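Local atomic coordinates of xylose isomerase-like TIM barrel (Anabaena variabilis ATCC 29413, PDB entry 2QW5), a protein that probably acts as a zinc-dependent isomerase or epimerase of sugars or sugar phosphates, and binds a zinc ion and d-xylose in a TIM barrel. Residues E201-K204 / Q210-V213; E106-L111 / D167-Y172; S113-T118 / E124-P129; Q23-D28 / L64-N69; R298-P303 / Y315-E320. All coordinates share one frame; numbering follows the deposited sequence.

Contact 1. Residues E201-K204 / Q210-V213; sequences EFLK and QVGV
The carbonyl oxygen of Val211 lies 3.5 Å from Leu203 CD2 and accepts a hydrogen bond from Arg242 NE. Arg242 NH1 adds a weak hydrogen bond to Leu203 O. One guanidinium thus ties the end region of helix 196-203 to the first residue of strand 211-216. Between the two segments themselves the contact is apolar, and Leu203 carries it from the helix side. Its two methyl groups divide the work along the strand. CD2 meets Val211 CG1 at 3.6 Å. CD1 meets Val213 CG1 at 3.7 Å. Each valine is crossed at a slant. The leucine places CG beside its backbone N and anti to its carbonyl carbon (chi1 -67°), and this sends the fork at the strand. Val211 also directs its CB toward the helix. Its touching branch, CG1, is the one anti to the backbone N (chi1 -180°). Gly212 lies between the two valines, and its CA comes within 7.6 Å of the Leu203 CA, the nearest such pair. The leucine fork spans the strand at Gly212, one methyl on each flanking valine. The side chain of Val213 is about 7 Å from that of the zinc ligand Glu183 and about 11 Å from the zinc ion, so the packing lies behind the metal site without touching the ion. The segments belong to the beta-alpha-beta unit of strand 179-182, helix 196-203 and strand 211-216. Leu203 and Val211 both touch Ile182 on the first of these strands. Phe202 packs on Ala162 and Leu166 of helix 148-176, and Val213 meets Leu237 of helix 227-240.

Contact 2. Residues E106-L111 / D167-Y172; sequences EALEYL and DKLGEY
Leu169 lays both its methyl groups against the CB of Leu111. CD2 is 3.6 Å from Leu111 CB, and CD1 is 3.7 Å from the same atom. The two side chains cross at about a right angle. The Leu169 fork therefore presses on the root of Leu111 as well as on its end, where Leu111 CD1 lies 4.0 Å from Leu169 CD2. Leu169 holds CG anti to its backbone N (chi1 -175°), which carries the methyls across to helix 101-120. Leu108 comes in one turn earlier. It slides past Leu169 in the opposite direction and sets CD1 3.8 Å from Leu169 N and 3.9 Å from Leu169 CB. Its other methyl, CD2, approaches the aliphatic root of Lys168, whose amino end leads away from this contact. The helix segments run in the same sense, 29° from parallel, with axes 10.3 Å apart. The leucines fill that gap between them. Further along helix 101-120, Leu169 also touches Val115, and Tyr172 OH makes a probable, unusually short hydrogen bond to Asp116 OD1. From helix 101-120, Tyr110 stacks on Phe94 and bonds to Gly89 O, while Glu106 packs on Tyr100 of a second subunit. The contact thus joins helices 101-120 and 148-176, which come before and after strand 125-128 in the chain, in the outer layer of the barrel.

Contact 3. Residues S113-T118 / E124-P129; sequences SRVDIT and EIMMGP
Helix 113-118 runs over strand 125-128 at 133° between their directions, with axes 8.8 Å apart. The strand sends up one long side chain, Met126, present as selenomethionine. Its CG is anti to the backbone N (chi1 -178°), and the chain stays extended until it bends at chi3. The selenium is thereby delivered to the helix backbone, 3.5 Å from Val115 N. It also lies 3.9 Å from Val115 CG2, and that valine crosses it at about a right angle. Thr118 flanks the methionine chain with OG1, 3.7 Å from SE. Its methyl CG2 reaches the strand itself, 3.6 Å from Ile125 O. The hydroxyl donates to Arg114 O at 2.9 Å, while Thr118 N reaches that oxygen from the other face of its plane. OG1 also hydrogen-bonds to Thr86 OG1 on strand 83-87. Arg114 gives CB to the selenium, but its guanidinium turns away. There it bonds Ser113 OG nearly in its own plane, Ala53 O, and Asp63 in a salt bridge, and Ile117 CD1 sits over one face, toward its rim. This is the helix-on-strand packing of a beta-alpha-beta crossover, here strand 83-87, helix 101-120 and strand 125-128 of the TIM barrel. At the end of segment 124-129, Pro129 touches d-xylose in the ligand pocket.

Contact 4. Residues Q23-D28 / L64-N69; sequences QPDNLD and LENYTN
The Pro24 ring makes a CH-pi contact with Tyr67. Its CG sits 3.6 Å from the centroid of the tyrosine ring and only 11° off the ring normal, so it lies over the middle of one face. Plain van der Waals packing continues onto the helix backbone. Pro24 CG is 3.7 Å from Asn66 CB, and Pro24 CB is 3.7 Å from Asn66 O. Asp25 meets the Asn66 amide by its CB, 3.5 Å from Asn66 ND2. Asp25 OD2 stays 4.1 Å from Asn66 ND2, and the two groups make no hydrogen bond. In the TIM barrel, helices 27-42 and 60-76 belong to the outer layer, and this contact packs the lead-in to the first on the second. Hydrogen bonds in and just after segment 23-28 shape that lead-in. A type I turn runs from Gln23 to Asn26, closed by Asn26 N to Gln23 O at 3.0 Å. Asn26 is the N-cap: OD1 bonds Tyr29 N, and ND2 bonds Gln23 OE1 from above the carbonyl plane at 2.9 Å. Pro24 O accepts from Arg30 NE. On helix 60-76, Asn66 OD1 has a weak bond to Gln62 NE2.

Contact 5. Residues R298-P303 / Y315-E320; sequences RKFWIP and YDIADE
Phe300 offers one ring face to Ile317, and this CH-pi contact helps pin the last helix of the TIM barrel, 314-332, to the loop that precedes it. Ile317 CG1 stands 3.7 Å from the centroid of the Phe300 ring, 18° off the normal. It is shifted toward the rim, with Phe300 CD1 its nearest atom at 3.5 Å. The two side chains cross at about a right angle. Ile317 CG2 stands over the same face but toward the CD2-CE2 side of the rim, 4.1 Å from Phe300 CE2. The isoleucine has CG1 beside its backbone N and anti to its carbonyl carbon (chi1 -63°), and this turns that branch onto the ring. The second meeting is Pro303 with Tyr315. Pro303 CG lies 3.7 Å from Tyr315 CD2 and 3.8 Å from Tyr315 CE2, and approaches the ring obliquely. Hydrogen bonds and a salt bridge position the loop: Phe300 O accepts from Asn284 ND2, while Asp306 grips the loop twice, taking Ile302 N on OD2 and a salt bridge from Lys299 NZ on OD1. At the start of segment 298-303, Arg298 NH2 forms a salt bridge with Glu153 of a third subunit. Within the chain, the helix is tied to helix 27-42 by a hydrogen bond between Tyr315 OH and His36 ND1.

In the eight-stranded barrel, contact 4 comes first along the chain. Contact 3 is nested within the loop closed by contact 2, and contacts 1 and 5 follow. Contacts 2 and 3 share helix 101-120, and their centres are about 10 Å apart. The centres of contacts 1 and 2 are about 14 Å apart, and the two touch, with Val211 CG2 3.6 Å from Gly170 CA. Contact 4 meets contact 3 where Tyr67 CD2 lies 3.6 Å from Ile117 CG2. Contacts 1 and 3 reach the same parallel sheet. Contact 5 stands apart, its centre about 26 to 36 Å from the others. Contacts 4, 3, 2 and 1 thus form continuous packing along part of the barrel wall.

Contact 1. Residues E201-K204 / Q210-V213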
# COMPACT_ATOMS: atom_id res chain seq x y z
N GLU A 201 12.99 24.70 17.83
CA GLU A 201 12.22 25.73 17.10
C GLU A 201 10.71 25.73 17.46
O GLU A 201 10.11 26.79 17.64
CB GLU A 201 12.42 25.55 15.59
CG GLU A 201 11.79 26.66 14.70
CD GLU A 201 12.19 26.57 13.20
OE1 GLU A 201 13.04 25.72 12.80
OE2 GLU A 201 11.63 27.38 12.42
N PHE A 202 10.12 24.54 17.57
CA PHE A 202 8.72 24.38 17.97
C PHE A 202 8.49 24.97 19.35
O PHE A 202 7.52 25.74 19.55
CB PHE A 202 8.30 22.89 17.97
CG PHE A 202 6.91 22.65 18.53
CD1 PHE A 202 5.79 22.88 17.76
CD2 PHE A 202 6.73 22.22 19.84
CE1 PHE A 202 4.50 22.69 18.27
CE2 PHE A 202 5.42 22.02 20.38
CZ PHE A 202 4.32 22.24 19.58
N LEU A 203 9.35 24.59 20.29
CA LEU A 203 9.26 25.06 21.67
C LEU A 203 9.39 26.57 21.88
O LEU A 203 8.91 27.05 22.89
CB LEU A 203 10.21 24.32 22.59
CG LEU A 203 9.89 22.83 22.80
CD1 LEU A 203 11.06 22.17 23.44
CD2 LEU A 203 8.63 22.56 23.62
N LYS A 204 10.00 27.29 20.93
CA LYS A 204 10.11 28.75 21.02
C LYS A 204 8.72 29.39 21.10
O LYS A 204 8.57 30.48 21.65
CB LYS A 204 10.94 29.34 19.85
CG LYS A 204 12.42 28.88 19.75
CD LYS A 204 13.37 29.59 20.73
CE LYS A 204 14.81 29.01 20.77
NZ LYS A 204 15.58 28.90 19.52
N GLN A 210 7.03 23.39 31.38
CA GLN A 210 6.56 22.03 31.71
C GLN A 210 6.63 21.17 30.42
O GLN A 210 6.68 19.93 30.50
CB GLN A 210 5.12 22.09 32.23
CG GLN A 210 4.66 20.86 33.01
CD GLN A 210 5.38 20.64 34.35
OE1 GLN A 210 6.13 21.51 34.80
NE2 GLN A 210 5.10 19.51 35.02
N VAL A 211 6.56 21.84 29.26
CA VAL A 211 6.68 21.21 27.94
C VAL A 211 8.15 21.26 27.52
O VAL A 211 8.68 22.30 27.16
CB VAL A 211 5.79 21.86 26.87
CG1 VAL A 211 5.97 21.13 25.49
CG2 VAL A 211 4.29 21.86 27.30
N GLY A 212 8.81 20.11 27.58
CA GLY A 212 10.22 20.00 27.22
C GLY A 212 10.49 18.82 26.31
O GLY A 212 9.67 18.47 25.44
N VAL A 213 11.66 18.21 26.52
CA VAL A 213 12.13 17.17 25.60
C VAL A 213 12.63 15.91 26.26
O VAL A 213 13.06 15.92 27.41
CB VAL A 213 13.30 17.71 24.69
CG1 VAL A 213 13.01 19.11 24.21
CG2 VAL A 213 14.61 17.73 25.39

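Contact 2. Residues E106-L111 / D167-Y172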
# COMPACT_ATOMS: atom_id res chain seq x y z
N GLU A 106 -10.38 18.17 20.99
CA GLU A 106 -10.52 16.72 21.30
C GLU A 106 -9.15 16.06 21.54
O GLU A 106 -9.04 15.13 22.35
CB GLU A 106 -11.40 16.02 20.25
CG GLU A 106 -12.87 16.44 20.43
CD GLU A 106 -13.81 16.09 19.26
OE1 GLU A 106 -13.45 15.28 18.39
OE2 GLU A 106 -14.94 16.65 19.25
N ALA A 107 -8.13 16.55 20.84
CA ALA A 107 -6.75 16.07 21.00
C ALA A 107 -6.21 16.49 22.38
O ALA A 107 -5.54 15.71 23.06
CB ALA A 107 -5.88 16.59 19.88
N LEU A 108 -6.49 17.73 22.78
CA LEU A 108 -6.13 18.24 24.12
C LEU A 108 -6.75 17.39 25.24
O LEU A 108 -6.07 17.07 26.23
CB LEU A 108 -6.55 19.69 24.28
CG LEU A 108 -6.18 20.45 25.57
CD1 LEU A 108 -4.68 20.43 25.82
CD2 LEU A 108 -6.76 21.92 25.50
N GLU A 109 -8.03 17.04 25.08
CA GLU A 109 -8.70 16.18 26.10
C GLU A 109 -8.09 14.81 26.17
O GLU A 109 -7.97 14.23 27.28
CB GLU A 109 -10.24 16.16 25.95
CG GLU A 109 -10.90 17.57 26.14
CD GLU A 109 -10.63 18.25 27.56
OE1 GLU A 109 -10.86 17.57 28.60
OE2 GLU A 109 -10.22 19.46 27.62
N TYR A 110 -7.72 14.27 25.01
CA TYR A 110 -7.01 12.99 24.93
C TYR A 110 -5.67 13.09 25.68
O TYR A 110 -5.38 12.26 26.52
CB TYR A 110 -6.82 12.56 23.46
CG TYR A 110 -5.78 11.51 23.22
CD1 TYR A 110 -5.99 10.18 23.57
CD2 TYR A 110 -4.56 11.86 22.65
CE1 TYR A 110 -5.01 9.21 23.36
CE2 TYR A 110 -3.57 10.92 22.44
CZ TYR A 110 -3.79 9.60 22.79
OH TYR A 110 -2.76 8.69 22.54
N LEU A 111 -4.90 14.13 25.39
CA LEU A 111 -3.58 14.31 26.04
C LEU A 111 -3.73 14.57 27.54
O LEU A 111 -2.93 14.03 28.32
CB LEU A 111 -2.75 15.36 25.31
CG LEU A 111 -2.35 15.01 23.88
CD1 LEU A 111 -1.80 16.26 23.07
CD2 LEU A 111 -1.32 13.92 23.83
N ASP A 167 0.85 24.36 24.91
CA ASP A 167 1.04 25.33 26.00
C ASP A 167 -0.04 25.05 27.07
O ASP A 167 0.27 24.92 28.27
CB ASP A 167 0.96 26.79 25.46
CG ASP A 167 2.08 27.69 25.96
OD1 ASP A 167 2.64 27.45 27.05
OD2 ASP A 167 2.41 28.67 25.22
N LYS A 168 -1.30 24.88 26.62
CA LYS A 168 -2.43 24.59 27.52
C LYS A 168 -2.25 23.24 28.24
O LYS A 168 -2.50 23.10 29.46
CB LYS A 168 -3.78 24.62 26.80
CG LYS A 168 -4.29 26.04 26.44
CD LYS A 168 -4.61 26.88 27.68
CE LYS A 168 -5.12 28.28 27.34
NZ LYS A 168 -4.06 29.13 26.75
N LEU A 169 -1.75 22.26 27.51
CA LEU A 169 -1.44 20.94 28.12
C LEU A 169 -0.32 21.08 29.16
O LEU A 169 -0.35 20.40 30.17
CB LEU A 169 -1.02 19.92 27.03
CG LEU A 169 -0.76 18.46 27.49
CD1 LEU A 169 -2.07 17.84 27.95
CD2 LEU A 169 -0.13 17.66 26.38
N GLY A 170 0.68 21.95 28.91
CA GLY A 170 1.77 22.20 29.89
C GLY A 170 1.24 22.78 31.21
O GLY A 170 1.56 22.32 32.31
N GLU A 171 0.39 23.80 31.10
CA GLU A 171 -0.27 24.41 32.29
C GLU A 171 -1.04 23.38 33.09
O GLU A 171 -0.92 23.34 34.30
CB GLU A 171 -1.20 25.51 31.88
CG GLU A 171 -0.42 26.70 31.32
CD GLU A 171 -1.29 27.77 30.68
OE1 GLU A 171 -2.54 27.66 30.67
OE2 GLU A 171 -0.70 28.73 30.15
N TYR A 172 -1.80 22.55 32.39
CA TYR A 172 -2.49 21.41 33.02
C TYR A 172 -1.53 20.40 33.67
O TYR A 172 -1.74 20.05 34.83
CB TYR A 172 -3.38 20.71 32.02
CG TYR A 172 -4.19 19.58 32.62
CD1 TYR A 172 -5.33 19.86 33.39
CD2 TYR A 172 -3.81 18.24 32.47
CE1 TYR A 172 -6.07 18.84 33.98
CE2 TYR A 172 -4.56 17.21 33.07
CZ TYR A 172 -5.69 17.52 33.80
OH TYR A 172 -6.47 16.56 34.41

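Contact 3. Residues S113-T118 / E124-P129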
# COMPACT_ATOMS: atom_id res chain seq x y z
N SER A 113 -6.19 13.41 29.42
CA SER A 113 -6.49 12.05 29.95
C SER A 113 -5.22 11.26 30.20
O SER A 113 -5.09 10.53 31.22
CB SER A 113 -7.38 11.25 28.96
OG SER A 113 -7.35 9.87 29.26
N ARG A 114 -4.29 11.34 29.26
CA ARG A 114 -3.06 10.59 29.36
C ARG A 114 -2.18 11.19 30.45
O ARG A 114 -1.55 10.44 31.20
CB ARG A 114 -2.39 10.39 28.01
CG ARG A 114 -2.89 9.16 27.19
CD ARG A 114 -4.41 8.97 27.04
NE ARG A 114 -4.74 7.60 26.63
CZ ARG A 114 -5.88 6.97 26.87
NH1 ARG A 114 -6.89 7.52 27.54
NH2 ARG A 114 -6.03 5.74 26.40
N VAL A 115 -2.18 12.53 30.59
CA VAL A 115 -1.50 13.16 31.75
C VAL A 115 -2.12 12.56 33.08
O VAL A 115 -1.39 12.24 33.97
CB VAL A 115 -1.57 14.73 31.77
CG1 VAL A 115 -1.04 15.31 33.10
CG2 VAL A 115 -0.82 15.40 30.57
N ASP A 116 -3.46 12.50 33.19
CA ASP A 116 -4.13 11.93 34.38
C ASP A 116 -3.72 10.51 34.68
O ASP A 116 -3.46 10.16 35.83
CB ASP A 116 -5.66 11.92 34.25
CG ASP A 116 -6.27 13.32 34.24
OD1 ASP A 116 -5.61 14.29 34.64
OD2 ASP A 116 -7.47 13.42 33.88
N ILE A 117 -3.65 9.68 33.63
CA ILE A 117 -3.19 8.27 33.77
C ILE A 117 -1.72 8.21 34.27
O ILE A 117 -1.36 7.36 35.10
CB ILE A 117 -3.31 7.55 32.37
CG1 ILE A 117 -4.79 7.33 32.02
CG2 ILE A 117 -2.46 6.27 32.29
CD1 ILE A 117 -4.99 6.82 30.58
N THR A 118 -0.87 9.08 33.74
CA THR A 118 0.55 9.16 34.15
C THR A 118 0.62 9.40 35.65
O THR A 118 1.26 8.61 36.35
CB THR A 118 1.33 10.25 33.37
OG1 THR A 118 1.24 9.94 31.99
CG2 THR A 118 2.84 10.28 33.78
N GLU A 124 5.90 10.97 36.94
CA GLU A 124 6.23 12.36 36.83
C GLU A 124 6.81 12.73 35.47
O GLU A 124 7.19 13.87 35.25
CB GLU A 124 7.12 12.69 38.02
CG GLU A 124 6.22 12.61 39.36
CD GLU A 124 6.98 12.72 40.69
OE1 GLU A 124 7.76 11.78 41.06
OE2 GLU A 124 6.74 13.73 41.39
N ILE A 125 6.82 11.78 34.54
CA ILE A 125 7.29 11.99 33.18
C ILE A 125 6.35 11.30 32.19
O ILE A 125 6.12 10.08 32.28
CB ILE A 125 8.71 11.44 32.96
CG1 ILE A 125 9.75 12.15 33.85
CG2 ILE A 125 9.13 11.62 31.51
CD1 ILE A 125 11.11 11.46 33.86
N MSE A 126 5.79 12.10 31.27
CA MSE A 126 4.99 11.61 30.13
C MSE A 126 5.76 12.06 28.91
O MSE A 126 5.97 13.29 28.71
CB MSE A 126 3.59 12.20 30.10
CG MSE A 126 2.73 11.68 28.95
SE MSE A 126 0.96 12.23 29.04
CE MSE A 126 0.84 13.45 27.53
N MSE A 127 6.16 11.10 28.07
CA MSE A 127 6.98 11.39 26.89
C MSE A 127 6.41 10.81 25.62
O MSE A 127 5.58 9.91 25.69
CB MSE A 127 8.39 10.81 27.05
CG MSE A 127 8.39 9.28 27.29
SE MSE A 127 9.79 8.51 26.38
CE MSE A 127 9.32 8.78 24.51
N GLY A 128 6.83 11.34 24.48
CA GLY A 128 6.51 10.72 23.21
C GLY A 128 6.19 11.72 22.14
O GLY A 128 6.39 12.91 22.35
N PRO A 129 5.72 11.23 20.97
CA PRO A 129 5.36 12.03 19.82
C PRO A 129 3.95 12.64 19.95
O PRO A 129 3.01 12.27 19.22
CB PRO A 129 5.47 11.03 18.67
CG PRO A 129 5.07 9.72 19.32
CD PRO A 129 5.55 9.78 20.69

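Contact 4. Residues Q23-D28 / L64-N69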
# COMPACT_ATOMS: atom_id res chain seq x y z
N GLN A 23 -2.83 -3.39 29.13
CA GLN A 23 -4.10 -4.07 29.47
C GLN A 23 -4.38 -3.99 30.97
O GLN A 23 -4.45 -5.03 31.66
CB GLN A 23 -4.05 -5.55 29.05
CG GLN A 23 -3.66 -5.85 27.62
CD GLN A 23 -3.98 -7.33 27.29
OE1 GLN A 23 -5.14 -7.76 27.41
NE2 GLN A 23 -2.97 -8.08 26.87
N PRO A 24 -4.49 -2.77 31.51
CA PRO A 24 -4.65 -2.58 32.97
C PRO A 24 -5.86 -3.30 33.61
O PRO A 24 -5.82 -3.65 34.79
CB PRO A 24 -4.75 -1.06 33.10
CG PRO A 24 -5.31 -0.62 31.81
CD PRO A 24 -4.57 -1.46 30.82
N ASP A 25 -6.90 -3.49 32.81
CA ASP A 25 -8.14 -4.24 33.15
C ASP A 25 -8.09 -5.79 33.05
O ASP A 25 -9.02 -6.45 33.52
CB ASP A 25 -9.31 -3.75 32.27
CG ASP A 25 -9.01 -3.76 30.75
OD1 ASP A 25 -7.83 -3.84 30.30
OD2 ASP A 25 -10.01 -3.64 30.00
N ASN A 26 -7.05 -6.35 32.43
CA ASN A 26 -6.88 -7.79 32.27
C ASN A 26 -6.10 -8.26 33.49
O ASN A 26 -4.88 -8.05 33.59
CB ASN A 26 -6.15 -8.06 30.95
CG ASN A 26 -5.94 -9.54 30.64
OD1 ASN A 26 -5.85 -10.39 31.53
ND2 ASN A 26 -5.78 -9.84 29.35
N LEU A 27 -6.82 -8.94 34.39
CA LEU A 27 -6.29 -9.37 35.68
C LEU A 27 -5.21 -10.42 35.55
O LEU A 27 -4.23 -10.40 36.32
CB LEU A 27 -7.45 -9.81 36.60
CG LEU A 27 -8.52 -8.71 36.87
CD1 LEU A 27 -9.74 -9.20 37.64
CD2 LEU A 27 -7.94 -7.52 37.56
N ASP A 28 -5.34 -11.31 34.57
CA ASP A 28 -4.30 -12.33 34.31
C ASP A 28 -3.02 -11.71 33.73
O ASP A 28 -1.91 -12.18 34.01
CB ASP A 28 -4.84 -13.43 33.38
CG ASP A 28 -5.92 -14.28 34.04
OD1 ASP A 28 -6.68 -13.78 34.90
OD2 ASP A 28 -6.03 -15.46 33.67
N LEU A 64 -8.77 5.74 33.51
CA LEU A 64 -8.12 6.31 34.72
C LEU A 64 -8.27 5.37 35.91
O LEU A 64 -7.31 5.10 36.62
CB LEU A 64 -8.70 7.69 35.03
CG LEU A 64 -8.05 8.49 36.16
CD1 LEU A 64 -6.52 8.56 36.00
CD2 LEU A 64 -8.67 9.87 36.26
N GLU A 65 -9.46 4.81 36.03
CA GLU A 65 -9.77 3.82 37.05
C GLU A 65 -8.95 2.55 36.86
O GLU A 65 -8.38 2.05 37.81
CB GLU A 65 -11.28 3.53 37.00
CG GLU A 65 -11.79 2.53 38.01
CD GLU A 65 -13.31 2.59 38.11
OE1 GLU A 65 -13.99 2.48 37.04
OE2 GLU A 65 -13.82 2.75 39.25
N ASN A 66 -8.84 2.06 35.63
CA ASN A 66 -8.03 0.85 35.39
C ASN A 66 -6.56 1.03 35.71
O ASN A 66 -5.97 0.19 36.37
CB ASN A 66 -8.18 0.35 33.94
CG ASN A 66 -9.57 -0.18 33.65
OD1 ASN A 66 -10.34 -0.54 34.56
ND2 ASN A 66 -9.89 -0.25 32.38
N TYR A 67 -5.96 2.12 35.23
CA TYR A 67 -4.52 2.37 35.52
C TYR A 67 -4.28 2.66 37.03
O TYR A 67 -3.22 2.32 37.56
CB TYR A 67 -3.95 3.48 34.60
CG TYR A 67 -3.74 2.98 33.16
CD1 TYR A 67 -2.66 2.15 32.86
CD2 TYR A 67 -4.55 3.40 32.10
CE1 TYR A 67 -2.41 1.70 31.55
CE2 TYR A 67 -4.31 2.95 30.77
CZ TYR A 67 -3.24 2.12 30.51
OH TYR A 67 -3.00 1.66 29.24
N THR A 68 -5.26 3.29 37.69
CA THR A 68 -5.18 3.52 39.14
C THR A 68 -5.14 2.14 39.82
O THR A 68 -4.31 1.89 40.68
CB THR A 68 -6.36 4.34 39.67
OG1 THR A 68 -6.34 5.66 39.10
CG2 THR A 68 -6.31 4.43 41.22
N ASN A 69 -6.00 1.23 39.36
CA ASN A 69 -6.02 -0.14 39.89
C ASN A 69 -4.74 -0.91 39.59
O ASN A 69 -4.33 -1.75 40.40
CB ASN A 69 -7.26 -0.89 39.38
CG ASN A 69 -8.58 -0.30 39.89
OD1 ASN A 69 -8.61 0.48 40.84
ND2 ASN A 69 -9.67 -0.67 39.25

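Contact 5. Residues R298-P303 / Y315-E320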
# COMPACT_ATOMS: atom_id res chain seq x y z
N ARG A 298 16.22 -11.35 14.60
CA ARG A 298 15.44 -12.30 15.38
C ARG A 298 14.93 -11.68 16.70
O ARG A 298 15.55 -10.76 17.28
CB ARG A 298 16.26 -13.55 15.71
CG ARG A 298 16.64 -14.36 14.52
CD ARG A 298 17.31 -15.65 14.98
NE ARG A 298 17.75 -16.43 13.84
CZ ARG A 298 16.99 -17.28 13.12
NH1 ARG A 298 15.70 -17.50 13.40
NH2 ARG A 298 17.54 -17.91 12.08
N LYS A 299 13.78 -12.21 17.13
CA LYS A 299 13.12 -11.80 18.36
C LYS A 299 13.95 -12.24 19.57
O LYS A 299 14.56 -13.32 19.57
CB LYS A 299 11.72 -12.43 18.45
CG LYS A 299 10.87 -12.00 19.67
CD LYS A 299 9.49 -12.62 19.64
CE LYS A 299 8.57 -12.03 20.69
NZ LYS A 299 7.25 -12.74 20.73
N PHE A 300 13.98 -11.38 20.59
CA PHE A 300 14.56 -11.75 21.90
C PHE A 300 13.35 -12.40 22.58
O PHE A 300 12.47 -11.72 23.13
CB PHE A 300 15.08 -10.56 22.69
CG PHE A 300 15.90 -9.61 21.88
CD1 PHE A 300 16.99 -10.06 21.15
CD2 PHE A 300 15.61 -8.24 21.88
CE1 PHE A 300 17.79 -9.20 20.43
CE2 PHE A 300 16.42 -7.35 21.16
CZ PHE A 300 17.50 -7.84 20.40
N TRP A 301 13.30 -13.73 22.50
CA TRP A 301 12.13 -14.47 22.95
C TRP A 301 11.79 -14.22 24.41
O TRP A 301 12.67 -14.12 25.25
CB TRP A 301 12.22 -15.97 22.66
CG TRP A 301 13.37 -16.66 23.25
CD1 TRP A 301 14.58 -16.80 22.69
CD2 TRP A 301 13.39 -17.40 24.48
NE1 TRP A 301 15.39 -17.52 23.52
CE2 TRP A 301 14.68 -17.93 24.61
CE3 TRP A 301 12.46 -17.64 25.49
CZ2 TRP A 301 15.09 -18.69 25.71
CZ3 TRP A 301 12.85 -18.41 26.60
CH2 TRP A 301 14.17 -18.92 26.70
N ILE A 302 10.50 -14.09 24.67
CA ILE A 302 10.00 -13.72 25.98
C ILE A 302 9.72 -15.00 26.78
O ILE A 302 8.82 -15.74 26.40
CB ILE A 302 8.78 -12.84 25.88
CG1 ILE A 302 9.11 -11.56 25.09
CG2 ILE A 302 8.30 -12.44 27.29
CD1 ILE A 302 7.85 -10.84 24.51
N PRO A 303 10.48 -15.27 27.87
CA PRO A 303 10.24 -16.48 28.66
C PRO A 303 8.80 -16.59 29.16
O PRO A 303 8.25 -15.61 29.67
CB PRO A 303 11.23 -16.33 29.82
CG PRO A 303 12.34 -15.56 29.24
CD PRO A 303 11.60 -14.50 28.46
N TYR A 315 15.28 -11.27 28.73
CA TYR A 315 15.98 -10.96 29.97
C TYR A 315 17.48 -10.89 29.80
O TYR A 315 18.13 -10.05 30.43
CB TYR A 315 15.60 -11.96 31.07
CG TYR A 315 14.14 -11.93 31.45
CD1 TYR A 315 13.45 -10.73 31.60
CD2 TYR A 315 13.47 -13.10 31.78
CE1 TYR A 315 12.13 -10.69 31.96
CE2 TYR A 315 12.12 -13.08 32.16
CZ TYR A 315 11.47 -11.87 32.25
OH TYR A 315 10.16 -11.81 32.63
N ASP A 316 18.03 -11.76 28.95
CA ASP A 316 19.45 -11.72 28.59
C ASP A 316 19.80 -10.33 28.04
O ASP A 316 20.75 -9.71 28.50
CB ASP A 316 19.80 -12.78 27.53
CG ASP A 316 19.52 -14.21 28.00
OD1 ASP A 316 19.63 -14.51 29.21
OD2 ASP A 316 19.17 -15.04 27.14
N ILE A 317 19.01 -9.86 27.08
CA ILE A 317 19.26 -8.54 26.46
C ILE A 317 19.11 -7.40 27.49
O ILE A 317 19.95 -6.50 27.53
CB ILE A 317 18.39 -8.34 25.20
CG1 ILE A 317 18.75 -9.39 24.12
CG2 ILE A 317 18.52 -6.93 24.60
CD1 ILE A 317 20.21 -9.39 23.67
N ALA A 318 18.06 -7.47 28.32
CA ALA A 318 17.79 -6.46 29.37
C ALA A 318 18.96 -6.34 30.36
O ALA A 318 19.39 -5.24 30.72
CB ALA A 318 16.49 -6.80 30.13
N ASP A 319 19.49 -7.49 30.77
CA ASP A 319 20.60 -7.53 31.71
C ASP A 319 21.87 -6.95 31.10
O ASP A 319 22.55 -6.15 31.74
CB ASP A 319 20.84 -8.97 32.19
CG ASP A 319 21.77 -9.04 33.39
OD1 ASP A 319 21.82 -8.08 34.20
OD2 ASP A 319 22.41 -10.10 33.53
N GLU A 320 22.19 -7.34 29.86
CA GLU A 320 23.37 -6.80 29.17
C GLU A 320 23.23 -5.30 28.94
O GLU A 320 24.24 -4.59 28.96
CB GLU A 320 23.59 -7.46 27.81
CG GLU A 320 23.93 -8.94 27.86
CD GLU A 320 25.32 -9.24 28.45
OE1 GLU A 320 26.27 -8.45 28.28
OE2 GLU A 320 25.45 -10.31 29.09